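Ribokinase (Cryptococcus neoformans var. grubii serotype A, PDB 6XK2) probably catalyses the ATP- and magnesium-dependent phosphorylation of D-ribose at O-5, giving D-ribose 5-phosphate for nucleotide synthesis and the pentose phosphate pathway. Local coordinates at residues C304-G309 with N325-R330; A267-P272 with C311-G316; L142-V147 with V169-P174. One frame throughout, in Å; residues are numbered along the deposited sequence.

Contact 1 of 3, residues C304-G309 with N325-R330. With ADP (adenosine-5'-diphosphate), chain E.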
ATOM      1  N   CYS A 304     -21.028  15.407 -20.871  1.00 45.67           N
ATOM      2  CA  CYS A 304     -19.896  15.060 -20.009  1.00 44.30           C
ATOM      3  C   CYS A 304     -20.023  15.698 -18.636  1.00 45.89           C
ATOM      4  O   CYS A 304     -19.772  15.050 -17.610  1.00 43.66           O
ATOM      5  CB  CYS A 304     -18.586  15.511 -20.643  1.00 41.80           C
ATOM      6  SG  CYS A 304     -18.005  14.547 -22.003  1.00 46.85           S
ATOM      7  N   LEU A 305     -20.369  16.986 -18.602  1.00 45.29           N
ATOM      8  CA  LEU A 305     -20.422  17.698 -17.335  1.00 46.52           C
ATOM      9  C   LEU A 305     -21.521  17.141 -16.443  1.00 48.73           C
ATOM     10  O   LEU A 305     -21.305  16.940 -15.239  1.00 47.51           O
ATOM     11  CB  LEU A 305     -20.616  19.191 -17.577  1.00 43.12           C
ATOM     12  CG  LEU A 305     -19.417  19.836 -18.282  1.00 49.15           C
ATOM     13  CD1 LEU A 305     -19.745  21.242 -18.783  1.00 47.31           C
ATOM     14  CD2 LEU A 305     -18.190  19.856 -17.377  1.00 49.48           C
ATOM     15  N   VAL A 306     -22.705  16.880 -17.011  1.00 47.77           N
ATOM     16  CA  VAL A 306     -23.785  16.307 -16.209  1.00 48.02           C
ATOM     17  C   VAL A 306     -23.409  14.913 -15.728  1.00 47.64           C
ATOM     18  O   VAL A 306     -23.643  14.559 -14.565  1.00 48.75           O
ATOM     19  CB  VAL A 306     -25.101  16.302 -17.003  1.00 48.03           C
ATOM     20  CG1 VAL A 306     -26.138  15.461 -16.303  1.00 48.14           C
ATOM     21  CG2 VAL A 306     -25.595  17.716 -17.145  1.00 49.56           C
ATOM     22  N   ALA A 307     -22.768  14.121 -16.588  1.00 46.51           N
ATOM     23  CA  ALA A 307     -22.323  12.805 -16.154  1.00 46.32           C
ATOM     24  C   ALA A 307     -21.350  12.926 -14.985  1.00 47.03           C
ATOM     25  O   ALA A 307     -21.458  12.188 -13.999  1.00 46.87           O
ATOM     26  CB  ALA A 307     -21.686  12.051 -17.320  1.00 40.43           C
ATOM     27  N   CYS A 308     -20.413  13.875 -15.062  1.00 44.84           N
ATOM     28  CA  CYS A 308     -19.416  14.024 -14.005  1.00 45.87           C
ATOM     29  C   CYS A 308     -20.016  14.568 -12.713  1.00 49.35           C
ATOM     30  O   CYS A 308     -19.549  14.219 -11.618  1.00 46.91           O
ATOM     31  CB  CYS A 308     -18.279  14.930 -14.479  1.00 46.66           C
ATOM     32  SG  CYS A 308     -17.254  14.189 -15.759  1.00 50.65           S
ATOM     33  N   GLY A 309     -21.045  15.412 -12.815  1.00 46.67           N
ATOM     34  CA  GLY A 309     -21.739  15.841 -11.616  1.00 49.56           C
ATOM     35  C   GLY A 309     -22.311  14.662 -10.859  1.00 51.16           C
ATOM     36  O   GLY A 309     -22.131  14.539  -9.643  1.00 52.27           O
ATOM     37  N   ASN A 325     -28.968   6.811 -19.553  1.00 50.04           N
ATOM     38  CA  ASN A 325     -30.331   7.149 -19.135  1.00 55.32           C
ATOM     39  C   ASN A 325     -30.338   7.980 -17.860  1.00 57.86           C
ATOM     40  O   ASN A 325     -31.116   8.931 -17.743  1.00 62.39           O
ATOM     41  CB  ASN A 325     -31.176   5.892 -18.928  1.00 56.38           C
ATOM     42  CG  ASN A 325     -31.670   5.295 -20.224  1.00 63.31           C
ATOM     43  OD1 ASN A 325     -31.838   5.994 -21.229  1.00 66.56           O
ATOM     44  ND2 ASN A 325     -31.930   3.990 -20.208  1.00 66.07           N
ATOM     45  N   ALA A 326     -29.485   7.634 -16.893  1.00 58.63           N
ATOM     46  CA  ALA A 326     -29.384   8.426 -15.674  1.00 59.92           C
ATOM     47  C   ALA A 326     -28.988   9.866 -15.976  1.00 62.86           C
ATOM     48  O   ALA A 326     -29.505  10.805 -15.359  1.00 64.23           O
ATOM     49  CB  ALA A 326     -28.381   7.783 -14.725  1.00 54.55           C
ATOM     50  N   VAL A 327     -28.068  10.056 -16.923  1.00 58.04           N
ATOM     51  CA  VAL A 327     -27.661  11.397 -17.332  1.00 56.76           C
ATOM     52  C   VAL A 327     -28.800  12.115 -18.036  1.00 61.61           C
ATOM     53  O   VAL A 327     -28.993  13.325 -17.861  1.00 64.99           O
ATOM     54  CB  VAL A 327     -26.405  11.327 -18.213  1.00 54.79           C
ATOM     55  CG1 VAL A 327     -26.080  12.702 -18.797  1.00 51.42           C
ATOM     56  CG2 VAL A 327     -25.237  10.790 -17.400  1.00 49.71           C
ATOM     57  N   LYS A 328     -29.565  11.392 -18.854  1.00 60.65           N
ATOM     58  CA  LYS A 328     -30.651  12.031 -19.586  1.00 63.47           C
ATOM     59  C   LYS A 328     -31.711  12.576 -18.645  1.00 68.73           C
ATOM     60  O   LYS A 328     -32.303  13.622 -18.929  1.00 72.31           O
ATOM     61  CB  LYS A 328     -31.278  11.055 -20.577  1.00 59.67           C
ATOM     62  CG  LYS A 328     -30.474  10.853 -21.835  1.00 57.71           C
ATOM     63  CD  LYS A 328     -31.099   9.759 -22.674  1.00 61.46           C
ATOM     64  CE  LYS A 328     -30.314   9.507 -23.949  1.00 61.49           C
ATOM     65  NZ  LYS A 328     -30.968   8.434 -24.769  1.00 66.17           N
ATOM     66  N   GLU A 329     -31.944  11.903 -17.515  1.00 83.22           N
ATOM     67  CA  GLU A 329     -32.934  12.376 -16.549  1.00 84.66           C
ATOM     68  C   GLU A 329     -32.601  13.766 -16.025  1.00 85.53           C
ATOM     69  O   GLU A 329     -33.508  14.521 -15.657  1.00 91.04           O
ATOM     70  CB  GLU A 329     -33.054  11.387 -15.394  1.00 84.89           C
ATOM     71  CG  GLU A 329     -33.587  10.029 -15.805  1.00 87.49           C
ATOM     72  CD  GLU A 329     -33.488   9.010 -14.689  1.00 96.00           C
ATOM     73  OE1 GLU A 329     -33.803   9.364 -13.526  1.00 95.80           O
ATOM     74  OE2 GLU A 329     -33.076   7.861 -14.976  1.00 95.45           O
ATOM     75  N   ARG A 330     -31.319  14.116 -15.963  1.00 73.42           N
ATOM     76  CA  ARG A 330     -30.910  15.439 -15.506  1.00 71.10           C
ATOM     77  C   ARG A 330     -30.955  16.503 -16.600  1.00 71.61           C
ATOM     78  O   ARG A 330     -31.016  17.691 -16.272  1.00 77.22           O
ATOM     79  CB  ARG A 330     -29.508  15.387 -14.911  1.00 64.78           C
ATOM     80  CG  ARG A 330     -29.467  14.693 -13.589  1.00 61.98           C
ATOM     81  CD  ARG A 330     -28.267  15.112 -12.798  1.00 56.87           C
ATOM     82  NE  ARG A 330     -28.283  14.476 -11.492  1.00 56.95           N
ATOM     83  CZ  ARG A 330     -27.404  14.729 -10.535  1.00 57.61           C
ATOM     84  NH1 ARG A 330     -26.443  15.623 -10.743  1.00 53.67           N
ATOM     85  NH2 ARG A 330     -27.492  14.097  -9.371  1.00 59.69           N
TER
HETATM   86  PB  ADP E 401      -8.971  14.899 -13.244  0.80 62.60           P
HETATM   87  O1B ADP E 401      -8.073  16.052 -12.743  0.80 62.71           O
HETATM   88  O2B ADP E 401      -9.080  13.777 -12.144  0.80 57.14           O
HETATM   89  O3B ADP E 401      -8.522  14.359 -14.575  0.80 55.26           O
HETATM   90  PA  ADP E 401     -11.162  16.774 -12.699  0.80 54.84           P
HETATM   91  O1A ADP E 401     -10.772  16.928 -11.266  0.80 54.09           O
HETATM   92  O2A ADP E 401     -10.774  18.018 -13.535  0.80 51.98           O
HETATM   93  O3A ADP E 401     -10.452  15.486 -13.314  0.80 52.62           O
HETATM   94  O5' ADP E 401     -12.704  16.366 -12.930  0.80 52.16           O
HETATM   95  C5' ADP E 401     -13.321  16.298 -14.234  0.80 49.31           C
HETATM   96  C4' ADP E 401     -14.692  16.923 -14.167  0.80 48.33           C
HETATM   97  O4' ADP E 401     -15.432  16.384 -13.050  0.80 46.41           O
HETATM   98  C3' ADP E 401     -14.703  18.427 -13.944  0.80 49.06           C
HETATM   99  O3' ADP E 401     -14.479  19.124 -15.160  0.80 49.00           O
HETATM  100  C2' ADP E 401     -16.100  18.642 -13.368  0.80 48.87           C
HETATM  101  O2' ADP E 401     -17.082  18.702 -14.395  0.80 44.80           O
HETATM  102  C1' ADP E 401     -16.252  17.395 -12.486  0.80 48.04           C
HETATM  103  N9  ADP E 401     -15.822  17.615 -11.108  0.80 49.51           N
HETATM  104  C8  ADP E 401     -14.606  17.312 -10.561  0.80 51.32           C
HETATM  105  N7  ADP E 401     -14.463  17.712  -9.316  0.80 49.24           N
HETATM  106  C5  ADP E 401     -15.673  18.313  -9.030  0.80 48.48           C
HETATM  107  C6  ADP E 401     -16.169  18.944  -7.869  0.80 50.29           C
HETATM  108  N6  ADP E 401     -15.461  19.084  -6.742  0.80 52.21           N
HETATM  109  N1  ADP E 401     -17.431  19.425  -7.903  0.80 47.13           N
HETATM  110  C2  ADP E 401     -18.142  19.286  -9.026  0.80 48.80           C
HETATM  111  N3  ADP E 401     -17.783  18.721 -10.183  0.80 52.07           N
HETATM  112  C4  ADP E 401     -16.533  18.255 -10.117  0.80 50.71           C
HETATM  113  O   HOH W   1     -25.375  16.315 -13.137  1.00 50.78           O
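R330 reaches across from helix 324-330 to V306 and G309 on helix 297-312, and each part of its side chain finds a different kind of partner. Its CB rests on V306 CG1 at 3.6 Å, and CD passes the same methyl at 4.1 Å. From CG to NE the chain runs extended, so the guanidinium is carried well past the valine to the level of G309. There NH1 comes obliquely toward G309 C, where the glycine adds no side chain of its own. NH1 also gives a hydrogen bond to a water, 2.7 Å from NH1 to the water oxygen; that water in turn donates to V306 O, 2.9 Å away. A long arginine thus serves first as an apolar arm and then as a polar tip, whose NH2 forms a salt bridge with E313. The two helices belong to the C-terminal part of the PfkB-type kinase domain; the axes of 304-309 and 325-330 lie 105° apart in direction and approach to 9.3 Å. Two valines and an alanine meet at this crossing, and their short side chains suit it. V327 sends its two methyls to different neighbours: CG1, anti to the backbone N, meets V306 CG1 at 3.7 Å, whereas CG2 lies 3.8 Å from A307 CB. With nothing beyond CB, A307 lets the valine come close to the helix backbone, while Y286 of helix 279-292 also touches V327. On the flank turned away from helix 324-330, L305 and C308 line the nucleotide, and C308 CB comes to 3.5 Å from O4' of ADP.

Contact 2 of 3, residues A267-P272 with C311-G316; sequences AKLQNP and CVENEG
E313 projects its carboxylate into the bend formed by L269-N271, fastening the loop that follows strand 261-264 to the chain leaving helix 297-312. Both pieces belong to the PfkB-family kinase fold, and C311, N314 and G316 probably contribute to its potassium site. The tight part of the contact is E313 itself, wedged against L269-N271, together with L269 on V312. L269 CD2 lies 3.7 Å from V312 CG2, with the two side chains crossing at about a right angle; buried V312 also approaches the bound ADP. Leucine suits this place because its CD2 methyl reaches the valine. Toward solvent the contact loosens: the amide of Q270 turns from 311-316, and the ring of exposed P272 points the same way. What pins the wedge is polar. E313 extends beyond CG (chi2 173°), a reach that brings its two oxygens to different donors. OE2 accepts from the backbone N of Q270 at 3.0 Å, and the donor stands above the carboxylate plane, 46° out of it. OE1 is shared with R330, whose salt bridge probably favours the charged form of the glutamate and helps fix the carboxylate's rotation. The second grip on OE1 comes from N271 ND2 at 3.1 Å, delivered in the plane of the asparagine amide but 52° out of the carboxylate plane.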
ATOM      1  N   ALA A 267     -21.309  21.065 -13.572  1.00 47.62           N
ATOM      2  CA  ALA A 267     -22.736  20.964 -13.336  1.00 49.26           C
ATOM      3  C   ALA A 267     -23.022  21.240 -11.869  1.00 51.98           C
ATOM      4  O   ALA A 267     -22.274  20.808 -10.985  1.00 55.18           O
ATOM      5  CB  ALA A 267     -23.231  19.570 -13.718  1.00 49.75           C
ATOM      6  N   LYS A 268     -24.106  21.960 -11.599  1.00 50.92           N
ATOM      7  CA  LYS A 268     -24.508  22.130 -10.211  1.00 56.33           C
ATOM      8  C   LYS A 268     -24.900  20.767  -9.667  1.00 58.17           C
ATOM      9  O   LYS A 268     -25.532  19.965 -10.363  1.00 58.32           O
ATOM     10  CB  LYS A 268     -25.654  23.134 -10.080  1.00 57.13           C
ATOM     11  N   LEU A 269     -24.469  20.476  -8.444  1.00 58.57           N
ATOM     12  CA  LEU A 269     -24.751  19.174  -7.853  1.00 57.11           C
ATOM     13  C   LEU A 269     -26.142  19.146  -7.237  1.00 56.29           C
ATOM     14  O   LEU A 269     -26.655  20.161  -6.761  1.00 56.18           O
ATOM     15  CB  LEU A 269     -23.713  18.822  -6.791  1.00 57.26           C
ATOM     16  CG  LEU A 269     -22.261  18.755  -7.259  1.00 58.54           C
ATOM     17  CD1 LEU A 269     -21.338  18.470  -6.076  1.00 56.16           C
ATOM     18  CD2 LEU A 269     -22.091  17.720  -8.363  1.00 57.00           C
ATOM     19  N   GLN A 270     -26.748  17.961  -7.255  1.00 58.27           N
ATOM     20  CA  GLN A 270     -28.038  17.706  -6.624  1.00 59.74           C
ATOM     21  C   GLN A 270     -27.920  16.915  -5.324  1.00 59.30           C
ATOM     22  O   GLN A 270     -28.940  16.623  -4.691  1.00 56.16           O
ATOM     23  CB  GLN A 270     -28.950  16.968  -7.605  1.00 56.79           C
ATOM     24  CG  GLN A 270     -29.191  17.742  -8.874  1.00 59.34           C
ATOM     25  CD  GLN A 270     -30.254  17.104  -9.732  1.00 65.19           C
ATOM     26  OE1 GLN A 270     -30.964  16.194  -9.287  1.00 66.40           O
ATOM     27  NE2 GLN A 270     -30.388  17.587 -10.965  1.00 66.93           N
ATOM     28  N   ASN A 271     -26.707  16.543  -4.936  1.00 59.13           N
ATOM     29  CA  ASN A 271     -26.400  15.874  -3.683  1.00 60.30           C
ATOM     30  C   ASN A 271     -25.005  16.308  -3.274  1.00 59.81           C
ATOM     31  O   ASN A 271     -24.256  16.843  -4.098  1.00 57.92           O
ATOM     32  CB  ASN A 271     -26.468  14.345  -3.820  1.00 61.74           C
ATOM     33  CG  ASN A 271     -27.877  13.839  -4.042  1.00 64.27           C
ATOM     34  OD1 ASN A 271     -28.657  13.706  -3.096  1.00 68.28           O
ATOM     35  ND2 ASN A 271     -28.226  13.594  -5.300  1.00 60.60           N
ATOM     36  N   PRO A 272     -24.628  16.115  -2.012  1.00 58.18           N
ATOM     37  CA  PRO A 272     -23.263  16.468  -1.600  1.00 59.37           C
ATOM     38  C   PRO A 272     -22.208  15.691  -2.381  1.00 56.92           C
ATOM     39  O   PRO A 272     -22.490  14.697  -3.056  1.00 56.78           O
ATOM     40  CB  PRO A 272     -23.229  16.115  -0.097  1.00 56.86           C
ATOM     41  CG  PRO A 272     -24.497  15.366   0.181  1.00 57.94           C
ATOM     42  CD  PRO A 272     -25.488  15.786  -0.860  1.00 56.61           C
ATOM     43  N   CYS A 311     -21.190  11.674 -11.106  1.00 49.86           N
ATOM     44  CA  CYS A 311     -20.057  10.849 -10.702  1.00 50.24           C
ATOM     45  C   CYS A 311     -19.544  11.210  -9.309  1.00 49.78           C
ATOM     46  O   CYS A 311     -19.272  10.321  -8.496  1.00 46.93           O
ATOM     47  CB  CYS A 311     -18.940  10.993 -11.733  1.00 45.42           C
ATOM     48  SG  CYS A 311     -17.408  10.192 -11.269  1.00 49.49           S
ATOM     49  N   VAL A 312     -19.394  12.508  -9.017  1.00 49.98           N
ATOM     50  CA  VAL A 312     -18.797  12.931  -7.749  1.00 51.32           C
ATOM     51  C   VAL A 312     -19.778  12.857  -6.587  1.00 58.04           C
ATOM     52  O   VAL A 312     -19.366  12.984  -5.419  1.00 56.49           O
ATOM     53  CB  VAL A 312     -18.219  14.353  -7.859  1.00 51.78           C
ATOM     54  CG1 VAL A 312     -17.084  14.390  -8.876  1.00 49.18           C
ATOM     55  CG2 VAL A 312     -19.314  15.341  -8.214  1.00 52.37           C
ATOM     56  N   GLU A 313     -21.064  12.644  -6.872  1.00 57.53           N
ATOM     57  CA  GLU A 313     -22.065  12.421  -5.842  1.00 56.53           C
ATOM     58  C   GLU A 313     -22.067  10.986  -5.352  1.00 57.08           C
ATOM     59  O   GLU A 313     -22.789  10.672  -4.398  1.00 59.76           O
ATOM     60  CB  GLU A 313     -23.463  12.782  -6.351  1.00 56.28           C
ATOM     61  CG  GLU A 313     -23.614  14.226  -6.778  1.00 57.17           C
ATOM     62  CD  GLU A 313     -24.952  14.505  -7.437  1.00 59.61           C
ATOM     63  OE1 GLU A 313     -25.846  13.636  -7.341  1.00 60.79           O
ATOM     64  OE2 GLU A 313     -25.116  15.597  -8.029  1.00 58.42           O
ATOM     65  N   ASN A 314     -21.261  10.118  -5.954  1.00 54.61           N
ATOM     66  CA  ASN A 314     -21.297   8.703  -5.633  1.00 55.02           C
ATOM     67  C   ASN A 314     -19.896   8.187  -5.337  1.00 55.13           C
ATOM     68  O   ASN A 314     -18.889   8.812  -5.667  1.00 55.45           O
ATOM     69  CB  ASN A 314     -21.976   7.914  -6.748  1.00 53.90           C
ATOM     70  CG  ASN A 314     -23.436   8.291  -6.894  1.00 56.20           C
ATOM     71  OD1 ASN A 314     -24.302   7.732  -6.207  1.00 57.83           O
ATOM     72  ND2 ASN A 314     -23.723   9.245  -7.769  1.00 50.96           N
ATOM     73  N   GLU A 315     -19.852   7.067  -4.636  1.00 57.62           N
ATOM     74  CA  GLU A 315     -18.594   6.492  -4.193  1.00 59.58           C
ATOM     75  C   GLU A 315     -18.014   5.626  -5.293  1.00 58.84           C
ATOM     76  O   GLU A 315     -18.756   4.976  -6.037  1.00 60.71           O
ATOM     77  CB  GLU A 315     -18.789   5.656  -2.925  1.00 57.17           C
ATOM     78  N   GLY A 316     -16.691   5.632  -5.404  1.00 57.36           N
ATOM     79  CA  GLY A 316     -15.999   4.726  -6.296  1.00 60.60           C
ATOM     80  C   GLY A 316     -15.700   5.361  -7.642  1.00 59.02           C
ATOM     81  O   GLY A 316     -16.170   6.452  -7.974  1.00 56.75           O
TER

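Contact 3 of 3, residues L142-V147 with V169-P174; sequences LVQNEV and VFNPSP. With EDO (1,2-ethanediol), chain F.
F170 lays the CD1 corner of its ring against V143 CG2, 3.8 Å away, the valine and the phenylalanine side chains set nearly perpendicular. With CG anti to the backbone N (chi1 -180°), the ring is swung alongside the neighbouring chain, where its edge meets carbonyl oxygens: CE1 is 3.5 Å from Q144 O, which lies in the ring plane. Phenylalanine suits the place because its edge offers CD1 to V143 O and CE1 to Q144 O, while the flat ring can stack with F184. These residues sit where strands 140-143 and 167-170 run parallel, joined through helix 149-160 as a beta-alpha-beta unit of the central sheet. V143 makes two of the backbone bonds, its N to V169 O at 3.1 Å and its O from N171 N at 2.9 Å; V169 is also bonded to L141. Beyond the strands P172 centres an inverse gamma turn, yet the chains remain tied, since N145 N reaches S173 O at 3.0 Å. The amide of N145 then adds a side-chain bond: ND2 donates to P174 O at 2.9 Å, with the acceptor exactly in the amide plane but the donor above the carbonyl plane. A cis peptide precedes P174, whose CD packs 3.6 Å from E146 CG. E146, predicted to bind substrate, has OE1 held by S20 and the backbone of K51, while OE2 accepts a 2.7 Å hydrogen bond from O1 of an ethanediol, probably a crystallisation additive.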
ATOM      1  N   LEU A 142      -8.630   5.423 -28.062  1.00 40.13           N
ATOM      2  CA  LEU A 142      -8.422   6.100 -26.789  1.00 38.57           C
ATOM      3  C   LEU A 142      -7.219   5.481 -26.083  1.00 41.26           C
ATOM      4  O   LEU A 142      -7.143   4.252 -25.935  1.00 42.75           O
ATOM      5  CB  LEU A 142      -9.676   5.997 -25.920  1.00 35.50           C
ATOM      6  CG  LEU A 142      -9.657   6.649 -24.538  1.00 40.60           C
ATOM      7  CD1 LEU A 142      -9.235   8.105 -24.556  1.00 39.87           C
ATOM      8  CD2 LEU A 142     -11.019   6.477 -23.864  1.00 43.34           C
ATOM      9  N   VAL A 143      -6.288   6.324 -25.644  1.00 38.28           N
ATOM     10  CA  VAL A 143      -5.038   5.847 -25.070  1.00 40.08           C
ATOM     11  C   VAL A 143      -4.628   6.738 -23.908  1.00 40.47           C
ATOM     12  O   VAL A 143      -4.939   7.931 -23.864  1.00 41.27           O
ATOM     13  CB  VAL A 143      -3.903   5.781 -26.120  1.00 39.53           C
ATOM     14  CG1 VAL A 143      -4.007   4.484 -26.944  1.00 42.01           C
ATOM     15  CG2 VAL A 143      -3.929   7.018 -27.029  1.00 42.23           C
ATOM     16  N   GLN A 144      -3.903   6.146 -22.967  1.00 38.57           N
ATOM     17  CA  GLN A 144      -3.328   6.888 -21.855  1.00 40.17           C
ATOM     18  C   GLN A 144      -1.857   6.538 -21.777  1.00 41.35           C
ATOM     19  O   GLN A 144      -1.212   6.341 -22.809  1.00 40.16           O
ATOM     20  CB  GLN A 144      -4.038   6.592 -20.536  1.00 39.04           C
ATOM     21  CG  GLN A 144      -5.533   6.660 -20.646  1.00 39.52           C
ATOM     22  CD  GLN A 144      -6.121   5.367 -21.152  1.00 38.81           C
ATOM     23  OE1 GLN A 144      -5.509   4.294 -21.011  1.00 37.14           O
ATOM     24  NE2 GLN A 144      -7.317   5.449 -21.734  1.00 36.54           N
ATOM     25  N   ASN A 145      -1.294   6.495 -20.580  1.00 44.49           N
ATOM     26  CA  ASN A 145       0.120   6.166 -20.475  1.00 44.83           C
ATOM     27  C   ASN A 145       0.388   5.138 -19.383  1.00 44.60           C
ATOM     28  O   ASN A 145       1.461   5.133 -18.776  1.00 46.90           O
ATOM     29  CB  ASN A 145       0.953   7.430 -20.266  1.00 44.52           C
ATOM     30  CG  ASN A 145       2.447   7.180 -20.437  1.00 46.95           C
ATOM     31  OD1 ASN A 145       2.867   6.328 -21.231  1.00 44.71           O
ATOM     32  ND2 ASN A 145       3.255   7.921 -19.687  1.00 49.92           N
ATOM     33  N   GLU A 146      -0.562   4.253 -19.117  1.00 43.63           N
ATOM     34  CA  GLU A 146      -0.362   3.245 -18.083  1.00 42.78           C
ATOM     35  C   GLU A 146       0.051   1.889 -18.655  1.00 44.78           C
ATOM     36  O   GLU A 146       0.157   0.907 -17.912  1.00 44.80           O
ATOM     37  CB  GLU A 146      -1.624   3.128 -17.238  1.00 37.90           C
ATOM     38  CG  GLU A 146      -1.693   4.225 -16.221  1.00 45.85           C
ATOM     39  CD  GLU A 146      -2.868   4.127 -15.281  1.00 47.84           C
ATOM     40  OE1 GLU A 146      -3.726   3.226 -15.446  1.00 49.04           O
ATOM     41  OE2 GLU A 146      -2.924   4.967 -14.362  1.00 47.74           O
ATOM     42  N   VAL A 147       0.294   1.820 -19.957  1.00 44.71           N
ATOM     43  CA  VAL A 147       0.850   0.630 -20.591  1.00 45.76           C
ATOM     44  C   VAL A 147       2.183   1.059 -21.197  1.00 44.34           C
ATOM     45  O   VAL A 147       2.496   2.260 -21.175  1.00 44.17           O
ATOM     46  CB  VAL A 147      -0.138   0.049 -21.615  1.00 46.30           C
ATOM     47  CG1 VAL A 147      -1.423  -0.347 -20.907  1.00 42.60           C
ATOM     48  CG2 VAL A 147      -0.431   1.063 -22.721  1.00 42.78           C
ATOM     49  N   VAL A 169      -7.787   9.873 -29.360  1.00 41.91           N
ATOM     50  CA  VAL A 169      -7.863  10.727 -28.181  1.00 44.79           C
ATOM     51  C   VAL A 169      -6.809  10.261 -27.184  1.00 43.94           C
ATOM     52  O   VAL A 169      -6.646   9.057 -26.970  1.00 41.30           O
ATOM     53  CB  VAL A 169      -9.274  10.649 -27.554  1.00 43.19           C
ATOM     54  CG1 VAL A 169      -9.406  11.616 -26.403  1.00 38.51           C
ATOM     55  CG2 VAL A 169     -10.352  10.899 -28.630  1.00 39.00           C
ATOM     56  N   PHE A 170      -6.092  11.208 -26.579  1.00 42.18           N
ATOM     57  CA  PHE A 170      -4.951  10.886 -25.729  1.00 44.08           C
ATOM     58  C   PHE A 170      -5.072  11.581 -24.374  1.00 43.92           C
ATOM     59  O   PHE A 170      -5.322  12.791 -24.306  1.00 42.98           O
ATOM     60  CB  PHE A 170      -3.649  11.278 -26.436  1.00 42.26           C
ATOM     61  CG  PHE A 170      -2.404  10.984 -25.653  1.00 44.48           C
ATOM     62  CD1 PHE A 170      -2.245   9.775 -24.983  1.00 44.16           C
ATOM     63  CD2 PHE A 170      -1.352  11.891 -25.645  1.00 48.27           C
ATOM     64  CE1 PHE A 170      -1.079   9.494 -24.278  1.00 42.65           C
ATOM     65  CE2 PHE A 170      -0.178  11.617 -24.940  1.00 50.72           C
ATOM     66  CZ  PHE A 170      -0.045  10.417 -24.258  1.00 47.48           C
ATOM     67  N   ASN A 171      -4.906  10.812 -23.300  1.00 43.57           N
ATOM     68  CA  ASN A 171      -4.912  11.350 -21.935  1.00 43.34           C
ATOM     69  C   ASN A 171      -3.570  10.986 -21.317  1.00 43.47           C
ATOM     70  O   ASN A 171      -3.370   9.836 -20.894  1.00 42.60           O
ATOM     71  CB  ASN A 171      -6.083  10.790 -21.123  1.00 41.55           C
ATOM     72  CG  ASN A 171      -6.112  11.295 -19.680  1.00 46.37           C
ATOM     73  OD1 ASN A 171      -6.359  10.535 -18.741  1.00 47.75           O
ATOM     74  ND2 ASN A 171      -5.844  12.581 -19.502  1.00 48.50           N
ATOM     75  N   PRO A 172      -2.611  11.910 -21.262  1.00 45.30           N
ATOM     76  CA  PRO A 172      -1.228  11.521 -20.875  1.00 48.34           C
ATOM     77  C   PRO A 172      -1.061  11.313 -19.370  1.00 45.47           C
ATOM     78  O   PRO A 172      -0.490  12.104 -18.634  1.00 47.18           O
ATOM     79  CB  PRO A 172      -0.393  12.690 -21.407  1.00 47.98           C
ATOM     80  CG  PRO A 172      -1.317  13.869 -21.307  1.00 48.58           C
ATOM     81  CD  PRO A 172      -2.710  13.340 -21.602  1.00 46.45           C
ATOM     82  N   SER A 173      -1.561  10.176 -18.897  1.00 46.39           N
ATOM     83  CA  SER A 173      -1.626   9.883 -17.472  1.00 46.18           C
ATOM     84  C   SER A 173      -1.067   8.491 -17.216  1.00 46.67           C
ATOM     85  O   SER A 173      -1.591   7.502 -17.769  1.00 45.06           O
ATOM     86  CB  SER A 173      -3.069  10.000 -16.988  1.00 46.82           C
ATOM     87  OG  SER A 173      -3.163   9.763 -15.596  1.00 48.95           O
ATOM     88  N   PRO A 174      -0.006   8.351 -16.410  1.00 46.68           N
ATOM     89  CA  PRO A 174       0.741   9.467 -15.829  1.00 49.03           C
ATOM     90  C   PRO A 174       1.572  10.209 -16.880  1.00 51.77           C
ATOM     91  O   PRO A 174       1.685   9.741 -18.027  1.00 48.83           O
ATOM     92  CB  PRO A 174       1.637   8.786 -14.798  1.00 47.15           C
ATOM     93  CG  PRO A 174       1.869   7.439 -15.359  1.00 47.96           C
ATOM     94  CD  PRO A 174       0.569   7.052 -16.018  1.00 45.74           C
TER
HETATM   95  C1  EDO F 402      -4.757   5.328 -11.459  1.00 50.21           C
HETATM   96  O1  EDO F 402      -5.089   5.080 -12.826  1.00 50.32           O
HETATM   97  C2  EDO F 402      -5.673   4.441 -10.625  1.00 51.98           C
HETATM   98  O2  EDO F 402      -5.830   3.191 -11.309  1.00 49.49           O

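In the fold
From the N terminus, contact 3 comes first: the chain leaves 142-147, passes through helix 149-160 and returns at 169-174, closing a short loop near the centre of the molecule. It is complete before the other two begin. Contact 2 opens at 267-272, and contact 1 opens at 304-309 before contact 2 closes at 311-316; contact 1 then closes at 325-330, so these two loops cross. Both use helix 297-312 and they touch directly, with A267 and L269 packing on backbone oxygens of L305 and G309. Together they tie the loop after strand 261-264 and the last helix to helix 297-312, about 24-25 Å from contact 3, centre to centre.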